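PDB 3FES: ATP-dependent Clp endopeptidase from Clostridium difficile, which is probably the ClpC-type ATPase chaperone of a Clp protease, seen here as its amino-terminal domain, which in relatives receives substrates and adaptor proteins. Local coordinates for residues I89-L92 with S93-A97; N103-G106 with T107-L111; I121-K124 with I125-Y128; L136-L139 with T140-M143. All coordinates share one frame; numbering follows the deposited sequence. Where two conformers were deposited one is given.

In the fold
All four contacts are local, each between neighbouring turns or at a helix start in the mainly helical Clp amino-terminal domain. Along the chain they come in order: contact 1 on helix 84-99, contact 2 at the start of helix 107-117, contact 3 on helix 120-129 and contact 4 at the end of helix 132-142. Contacts 1 and 2 touch, with centres about 8 Å apart. Contact 2 also touches contact 4, whose centre is about 13 Å from its own. The start of helix 107-117 thus meets helices 84-99 and 132-142 within one compact domain. Contact 3 stands apart, about 20 Å from contact 2 between centres and on the opposite side of the chain's centre.

Contact 1: I89-L92 with S93-A97; sequences ILEL and SGMFA
Ser93 OG donates to Leu90 O at 2.7 Å, the shortest bond between 89-92 and 93-97. Both segments belong to the alpha-helix 84-99 of the Clp amino-terminal domain. The serine hydroxyl sits between its own backbone N and carbonyl carbon (chi1 76°), which turns it back onto the preceding turn. It approaches Leu90 O at a C=O...OG angle of 123°, well to the side of the carbonyl direction. The same oxygen also takes a weak bond from Gly94 N. The regular helix ladder continues with Ser93 N to Ile89 O at 2.8 Å, Met95 N to Glu91 O at 3.1 Å and Phe96 N to Leu92 O at 2.9 Å.

Packing lies outside this ladder. Glu91 and Met95, a selenomethionine, run side by side on the exposed side, and Met95 CE meets Glu91 CG at 3.7 Å. Leu92 and Phe96 form the second pair and both also touch Gln116 of helix 107-117. Ser93 packs on Phe8 and Ile105. Phe96 CG is anti to its carbonyl carbon (chi1 -88°), and this sends the ring back along the helix. Its CE2 atom then rests 3.7 Å from Leu92 CG.

Contact 2: N103-G106 with T107-L111; sequences NYIG and TEHIL
The side chains of Ile105 and His109 slant across each other where the chain enters helix 107-117. Gly106 is the N-cap residue of this helix in the Clp amino-terminal domain. Ile105 meets His109 through its CG2 branch, which lies 3.7 Å from His109 CB. This branch is anti to the isoleucine backbone N, while CG1 is anti to the carbonyl carbon (chi1 -50°). Ile105 and His109 both also touch Ser93 of helix 84-99, so the loop and the new helix share one neighbour.

The His109 ring turns an edge to the backbone of Gly106, whose N lies near the ring plane. One ring face carries Glu108 CG, 3.9 Å above the plane and offset toward the rim. Glu108 itself bends at chi2 (-87°), and its carboxylate lies against the Gly106 backbone, with OE2 3.6 Å from Gly106 C.

Gly106 O starts the helix ladder. It accepts from Ile110 N at 3.3 Å and more weakly from His109 N. Thr107 OG1 bonds to Ala48 N, which ties the helix start to helix 47-55. Ile110 CG1 lies 3.7 Å from Gly106 O.

Contact 3: I121-K124 with I125-Y128; sequences IANK and ILNY
Ile121 and Ile125, one turn apart on helix 120-129, meet through the CG2 branch of the first and the CD1 tip of the second, 3.9 Å apart.

The backbone bonds form an unbroken alpha-helical ladder. Ile125 N donates to Ile121 O at 2.9 Å, Leu126 N to Ala122 O at 3.0 Å, Asn127 N to Asn123 O at 2.8 Å and Tyr128 N to Lys124 O at 2.9 Å. The bond from Leu126 N to Ala122 O is the straightest of the four, with an N-H...O angle of 167°.

Aliphatic side chains also make van der Waals contacts with the carbonyls of the turn before. Ile125 CG1 is anti to its carbonyl carbon (chi1 -68°). That torsion lays the side chain back over the previous turn, with CG1 3.4 Å from Ile121 O. Leu126 leans back in the same way, and its CG comes 3.3 Å from Ala122 O. Ile125 also packs on Leu62 and Met69 of helix 59-70. Ala122 faces Leu37 and Ile114, and Leu126 reaches Thr135 of helix 132-142.

Asn127 and Tyr128 are exposed. Asn127 folds back over the turn before it, with its CG 3.0 Å from Asn123 O, and its OD1 bonds to Asn132 ND2. Tyr128 extends outward and makes a cation-pi contact with Lys65.

The chemistry is that of an amphipathic helix. The ladder pairs the carbonyls of 121-124 with the amides of 125-128. Aliphatic groups join the helix to its neighbours, polar groups lie at the exposed side, and Asn127 bonds to helix 132-142.

Contact 4: L136-L139 with T140-M143; sequences LAQL and TIDM
Gln138 reaches forward one turn to Asp142 near the end of helix 132-142. From CB the chain leaves with CG anti to the backbone N. CG passes 4.2 Å from Asp142 OD2. The chain then bends at chi2 (72°), which brings the amide round toward the next turn. At the tip, NE2 donates to Asp142 OD1 at 3.1 Å with an N-H...O angle of 156°. The bond lies in the plane of the amide, but it meets OD1 from above the carboxylate plane. The two flat groups are turned 60° against each other. NE2 also lies 3.8 Å from Ile141 CD1, so the amide has an aliphatic neighbour beside its polar one.

A second side-chain bond lies two residues earlier along the helix. Thr140 OG1 donates to Leu136 O at 2.8 Å, and Thr140 N donates to the same oxygen at 2.9 Å. The two donors come from opposite faces of the carbonyl plane and grip the oxygen between them.

The inner side is apolar. Leu139 and Met143, a selenomethionine, lie side by side and point the same way, with Leu139 CD1 3.9 Å from Met143 SE. Both also touch Glu108 and Leu112 of helix 107-117. Leu139 and Asp142 both pack on Ile47 of helix 47-55.

Ile141 N and Asp142 N continue the ladder to Ala137 O and Gln138 O. Met143 N makes weak bonds to Leu139 O and to Thr140 O, and Met143 is the first residue to leave helical geometry. The arrangement is that of a C-terminal helical turn in the Clp amino-terminal domain, carrying an i to i+4 glutamine-aspartate side-chain bond.

Contact 1: I89-L92 with S93-A97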
# COMPACT_ATOMS: atom_id res chain seq x y z
N ILE A 89 4.42 8.15 3.37
CA ILE A 89 3.38 7.72 2.42
C ILE A 89 1.99 8.10 2.91
O ILE A 89 1.16 8.65 2.15
CB ILE A 89 3.46 6.20 2.16
CG1 ILE A 89 4.67 5.91 1.26
CG2 ILE A 89 2.10 5.65 1.54
CD1 ILE A 89 5.13 4.44 1.28
N LEU A 90 1.72 7.83 4.20
CA LEU A 90 0.40 8.19 4.71
C LEU A 90 0.16 9.69 4.74
O LEU A 90 -0.93 10.15 4.45
CB LEU A 90 0.13 7.56 6.07
CG LEU A 90 0.11 6.03 6.03
CD1 LEU A 90 -0.15 5.54 7.46
CD2 LEU A 90 -0.95 5.41 5.06
N GLU A 91 1.17 10.46 5.15
CA GLU A 91 1.10 11.92 5.07
C GLU A 91 0.87 12.39 3.64
O GLU A 91 0.01 13.24 3.39
CB GLU A 91 2.37 12.50 5.68
CG GLU A 91 2.50 13.98 5.68
CD GLU A 91 3.84 14.38 6.31
OE1 GLU A 91 4.91 14.06 5.75
OE2 GLU A 91 3.83 15.02 7.37
N LEU A 92 1.61 11.82 2.69
CA LEU A 92 1.39 12.15 1.29
C LEU A 92 -0.02 11.80 0.75
O LEU A 92 -0.59 12.54 -0.06
CB LEU A 92 2.43 11.42 0.46
CG LEU A 92 2.72 11.86 -0.99
CD1 LEU A 92 3.04 13.35 -1.10
CD2 LEU A 92 3.90 11.03 -1.48
N SER A 93 -0.58 10.68 1.19
CA SER A 93 -1.95 10.35 0.80
C SER A 93 -2.92 11.47 1.24
O SER A 93 -3.85 11.78 0.50
CB SER A 93 -2.33 8.97 1.31
OG SER A 93 -2.59 8.99 2.71
N GLY A 94 -2.71 12.06 2.44
CA GLY A 94 -3.52 13.23 2.85
C GLY A 94 -3.28 14.46 1.97
O GLY A 94 -4.22 15.20 1.60
N MSE A 95 -2.02 14.71 1.64
CA MSE A 95 -1.69 15.77 0.72
C MSE A 95 -2.38 15.63 -0.63
O MSE A 95 -2.86 16.63 -1.17
CB MSE A 95 -0.16 15.88 0.57
CG MSE A 95 0.41 16.15 1.93
SE MSE A 95 2.40 16.19 1.95
CE MSE A 95 2.55 17.13 3.66
N PHE A 96 -2.43 14.42 -1.16
CA PHE A 96 -3.08 14.19 -2.46
C PHE A 96 -4.60 14.44 -2.35
O PHE A 96 -5.22 15.12 -3.21
CB PHE A 96 -2.85 12.76 -2.93
CG PHE A 96 -1.60 12.58 -3.73
CD1 PHE A 96 -1.45 13.23 -4.97
CD2 PHE A 96 -0.60 11.72 -3.29
CE1 PHE A 96 -0.29 13.06 -5.73
CE2 PHE A 96 0.59 11.54 -4.02
CZ PHE A 96 0.74 12.19 -5.24
N ALA A 97 -5.21 13.92 -1.28
CA ALA A 97 -6.65 14.13 -1.09
C ALA A 97 -6.99 15.62 -0.94
O ALA A 97 -8.01 16.09 -1.47
CB ALA A 97 -7.15 13.38 0.14

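Contact 2: N103-G106 with T107-L111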
# COMPACT_ATOMS: atom_id res chain seq x y z
N ASN A 103 -12.80 14.93 0.72
CA ASN A 103 -12.88 14.86 2.18
C ASN A 103 -12.24 13.64 2.83
O ASN A 103 -11.89 13.65 4.01
CB ASN A 103 -14.36 14.97 2.61
CG ASN A 103 -14.78 16.40 2.84
OD1 ASN A 103 -14.01 17.21 3.39
ND2 ASN A 103 -16.03 16.72 2.50
N TYR A 104 -12.10 12.57 2.06
CA TYR A 104 -11.80 11.28 2.66
C TYR A 104 -10.63 10.69 1.91
O TYR A 104 -10.66 10.61 0.69
CB TYR A 104 -13.05 10.37 2.55
CG TYR A 104 -14.34 11.10 2.92
CD1 TYR A 104 -14.66 11.35 4.25
CD2 TYR A 104 -15.23 11.54 1.92
CE1 TYR A 104 -15.80 12.02 4.59
CE2 TYR A 104 -16.41 12.20 2.25
CZ TYR A 104 -16.68 12.45 3.59
OH TYR A 104 -17.81 13.14 3.94
N ILE A 105 -9.60 10.28 2.65
CA ILE A 105 -8.41 9.65 2.04
C ILE A 105 -8.70 8.17 1.81
O ILE A 105 -8.89 7.39 2.78
CB ILE A 105 -7.15 9.81 2.93
CG1 ILE A 105 -6.96 11.28 3.35
CG2 ILE A 105 -5.90 9.19 2.22
CD1 ILE A 105 -6.00 11.44 4.61
N GLY A 106 -8.80 7.80 0.54
CA GLY A 106 -9.12 6.43 0.14
C GLY A 106 -7.92 5.57 -0.21
O GLY A 106 -6.76 6.04 -0.25
N THR A 107 -8.19 4.30 -0.52
CA THR A 107 -7.13 3.40 -0.96
C THR A 107 -6.36 3.94 -2.16
O THR A 107 -5.14 3.79 -2.24
CB THR A 107 -7.62 1.96 -1.24
OG1 THR A 107 -8.48 1.93 -2.37
CG2 THR A 107 -8.34 1.39 -0.01
N GLU A 108 -7.06 4.67 -3.02
CA GLU A 108 -6.45 5.24 -4.24
C GLU A 108 -5.37 6.29 -3.89
O GLU A 108 -4.31 6.40 -4.56
CB GLU A 108 -7.54 5.80 -5.20
CG GLU A 108 -8.37 6.98 -4.67
CD GLU A 108 -9.58 6.55 -3.88
OE1 GLU A 108 -10.53 7.37 -3.78
OE2 GLU A 108 -9.62 5.40 -3.39
N HIS A 109 -5.65 7.07 -2.85
CA HIS A 109 -4.69 8.09 -2.39
C HIS A 109 -3.43 7.48 -1.79
O HIS A 109 -2.34 7.98 -2.03
CB HIS A 109 -5.32 9.12 -1.46
CG HIS A 109 -6.58 9.73 -2.01
ND1 HIS A 109 -6.59 10.68 -3.02
CD2 HIS A 109 -7.88 9.46 -1.73
CE1 HIS A 109 -7.84 11.00 -3.31
NE2 HIS A 109 -8.64 10.29 -2.53
N ILE A 110 -3.59 6.38 -1.06
CA ILE A 110 -2.44 5.66 -0.50
C ILE A 110 -1.60 5.07 -1.62
O ILE A 110 -0.40 5.20 -1.61
CB ILE A 110 -2.87 4.62 0.52
CG1 ILE A 110 -3.67 5.32 1.64
CG2 ILE A 110 -1.61 3.85 1.10
CD1 ILE A 110 -4.24 4.33 2.73
N LEU A 111 -2.24 4.45 -2.61
CA LEU A 111 -1.45 3.88 -3.72
C LEU A 111 -0.77 5.00 -4.54
O LEU A 111 0.38 4.87 -4.95
CB LEU A 111 -2.36 2.96 -4.60
CG LEU A 111 -1.59 2.23 -5.74
CD1 LEU A 111 -0.41 1.41 -5.22
CD2 LEU A 111 -2.61 1.34 -6.55

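Contact 3: I121-K124 with I125-Y128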
# COMPACT_ATOMS: atom_id res chain seq x y z
N ILE A 121 10.55 -0.74 -0.80
CA ILE A 121 10.41 -2.09 -1.29
C ILE A 121 9.19 -2.24 -2.20
O ILE A 121 9.25 -2.98 -3.19
CB ILE A 121 10.43 -3.14 -0.14
CG1 ILE A 121 11.85 -3.23 0.45
CG2 ILE A 121 10.08 -4.54 -0.66
CD1 ILE A 121 11.99 -4.22 1.62
N ALA A 122 8.10 -1.54 -1.87
CA ALA A 122 6.90 -1.58 -2.74
C ALA A 122 7.24 -1.14 -4.17
O ALA A 122 6.85 -1.78 -5.14
CB ALA A 122 5.74 -0.74 -2.13
N ASN A 123 7.98 -0.05 -4.32
CA ASN A 123 8.36 0.37 -5.69
C ASN A 123 9.33 -0.61 -6.34
O ASN A 123 9.26 -0.81 -7.56
CB ASN A 123 8.85 1.82 -5.71
CG ASN A 123 7.68 2.81 -5.54
OD1 ASN A 123 7.66 3.61 -4.61
ND2 ASN A 123 6.70 2.71 -6.40
N LYS A 124 10.22 -1.21 -5.55
CA LYS A 124 11.15 -2.22 -6.08
C LYS A 124 10.38 -3.40 -6.66
O LYS A 124 10.73 -3.93 -7.71
CB LYS A 124 12.16 -2.69 -5.02
CG LYS A 124 13.30 -1.72 -4.83
CD LYS A 124 14.28 -2.16 -3.76
CE LYS A 124 15.31 -1.08 -3.54
NZ LYS A 124 16.35 -1.47 -2.57
N ILE A 125 9.31 -3.79 -5.98
CA ILE A 125 8.47 -4.88 -6.45
C ILE A 125 7.70 -4.47 -7.71
O ILE A 125 7.62 -5.24 -8.65
CB ILE A 125 7.48 -5.36 -5.34
CG1 ILE A 125 8.25 -6.03 -4.18
CG2 ILE A 125 6.38 -6.29 -5.97
CD1 ILE A 125 7.40 -6.32 -2.93
N LEU A 126 7.11 -3.27 -7.72
CA LEU A 126 6.43 -2.79 -8.94
C LEU A 126 7.42 -2.73 -10.12
O LEU A 126 7.10 -3.15 -11.24
CB LEU A 126 5.82 -1.42 -8.72
CG LEU A 126 4.72 -1.42 -7.65
CD1 LEU A 126 4.37 0.02 -7.33
CD2 LEU A 126 3.51 -2.15 -8.18
N ASN A 127 8.61 -2.22 -9.86
CA ASN A 127 9.62 -2.11 -10.91
C ASN A 127 10.07 -3.47 -11.42
O ASN A 127 10.25 -3.66 -12.64
CB ASN A 127 10.83 -1.33 -10.39
CG ASN A 127 10.51 0.13 -10.13
OD1 ASN A 127 9.52 0.64 -10.62
ND2 ASN A 127 11.35 0.80 -9.34
N TYR A 128 10.29 -4.39 -10.49
CA TYR A 128 10.75 -5.76 -10.82
C TYR A 128 9.74 -6.44 -11.73
O TYR A 128 10.11 -7.10 -12.74
CB TYR A 128 10.95 -6.57 -9.51
CG TYR A 128 11.49 -7.96 -9.73
CD1 TYR A 128 12.87 -8.20 -9.72
CD2 TYR A 128 10.63 -9.04 -9.97
CE1 TYR A 128 13.38 -9.49 -9.94
CE2 TYR A 128 11.13 -10.33 -10.20
CZ TYR A 128 12.50 -10.54 -10.18
OH TYR A 128 12.99 -11.80 -10.39

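Contact 4: L136-L139 with T140-M143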
# COMPACT_ATOMS: atom_id res chain seq x y z
N LEU A 136 0.40 3.18 -12.29
CA LEU A 136 0.04 4.59 -12.29
C LEU A 136 -1.06 4.95 -13.30
O LEU A 136 -1.99 5.67 -12.97
CB LEU A 136 1.27 5.44 -12.52
CG LEU A 136 1.00 6.95 -12.45
CD1 LEU A 136 0.43 7.35 -11.12
CD2 LEU A 136 2.32 7.65 -12.76
N ALA A 137 -0.93 4.47 -14.53
CA ALA A 137 -1.93 4.73 -15.56
C ALA A 137 -3.30 4.20 -15.14
O ALA A 137 -4.29 4.90 -15.25
CB ALA A 137 -1.49 4.12 -16.90
N GLN A 138 -3.34 2.96 -14.67
CA GLN A 138 -4.60 2.28 -14.31
C GLN A 138 -5.24 3.00 -13.12
O GLN A 138 -6.47 3.16 -13.05
CB GLN A 138 -4.34 0.82 -13.91
CG GLN A 138 -5.63 0.04 -13.63
CD GLN A 138 -6.38 -0.23 -14.90
OE1 GLN A 138 -5.84 -0.88 -15.80
NE2 GLN A 138 -7.64 0.26 -15.00
N LEU A 139 -4.40 3.44 -12.19
CA LEU A 139 -4.87 4.16 -11.01
C LEU A 139 -5.44 5.51 -11.44
O LEU A 139 -6.47 5.93 -10.97
CB LEU A 139 -3.75 4.37 -9.99
CG LEU A 139 -4.07 5.21 -8.72
CD1 LEU A 139 -5.25 4.65 -7.92
CD2 LEU A 139 -2.79 5.37 -7.83
N THR A 140 -4.76 6.17 -12.37
CA THR A 140 -5.21 7.46 -12.84
C THR A 140 -6.54 7.36 -13.57
O THR A 140 -7.43 8.22 -13.36
CB THR A 140 -4.18 8.07 -13.81
OG1 THR A 140 -2.95 8.26 -13.09
CG2 THR A 140 -4.63 9.44 -14.33
N ILE A 141 -6.71 6.35 -14.43
CA ILE A 141 -8.02 6.25 -15.09
C ILE A 141 -9.10 5.84 -14.10
O ILE A 141 -10.23 6.31 -14.18
CB ILE A 141 -8.07 5.41 -16.42
CG1 ILE A 141 -7.89 3.91 -16.18
CG2 ILE A 141 -7.12 5.96 -17.49
CD1 ILE A 141 -8.58 3.08 -17.29
N ASP A 142 -8.74 4.98 -13.14
CA ASP A 142 -9.72 4.53 -12.15
C ASP A 142 -10.18 5.66 -11.24
O ASP A 142 -11.21 5.54 -10.58
CB ASP A 142 -9.17 3.38 -11.31
CG ASP A 142 -9.24 2.07 -12.05
OD1 ASP A 142 -9.50 2.08 -13.26
OD2 ASP A 142 -9.02 1.03 -11.43
N MSE A 143 -9.40 6.73 -11.18
CA MSE A 143 -9.79 7.90 -10.39
C MSE A 143 -10.51 8.98 -11.22
O MSE A 143 -10.79 10.08 -10.71
CB MSE A 143 -8.57 8.49 -9.69
CG MSE A 143 -7.98 7.57 -8.64
SE MSE A 143 -6.40 8.34 -7.87
CE MSE A 143 -7.27 9.91 -7.04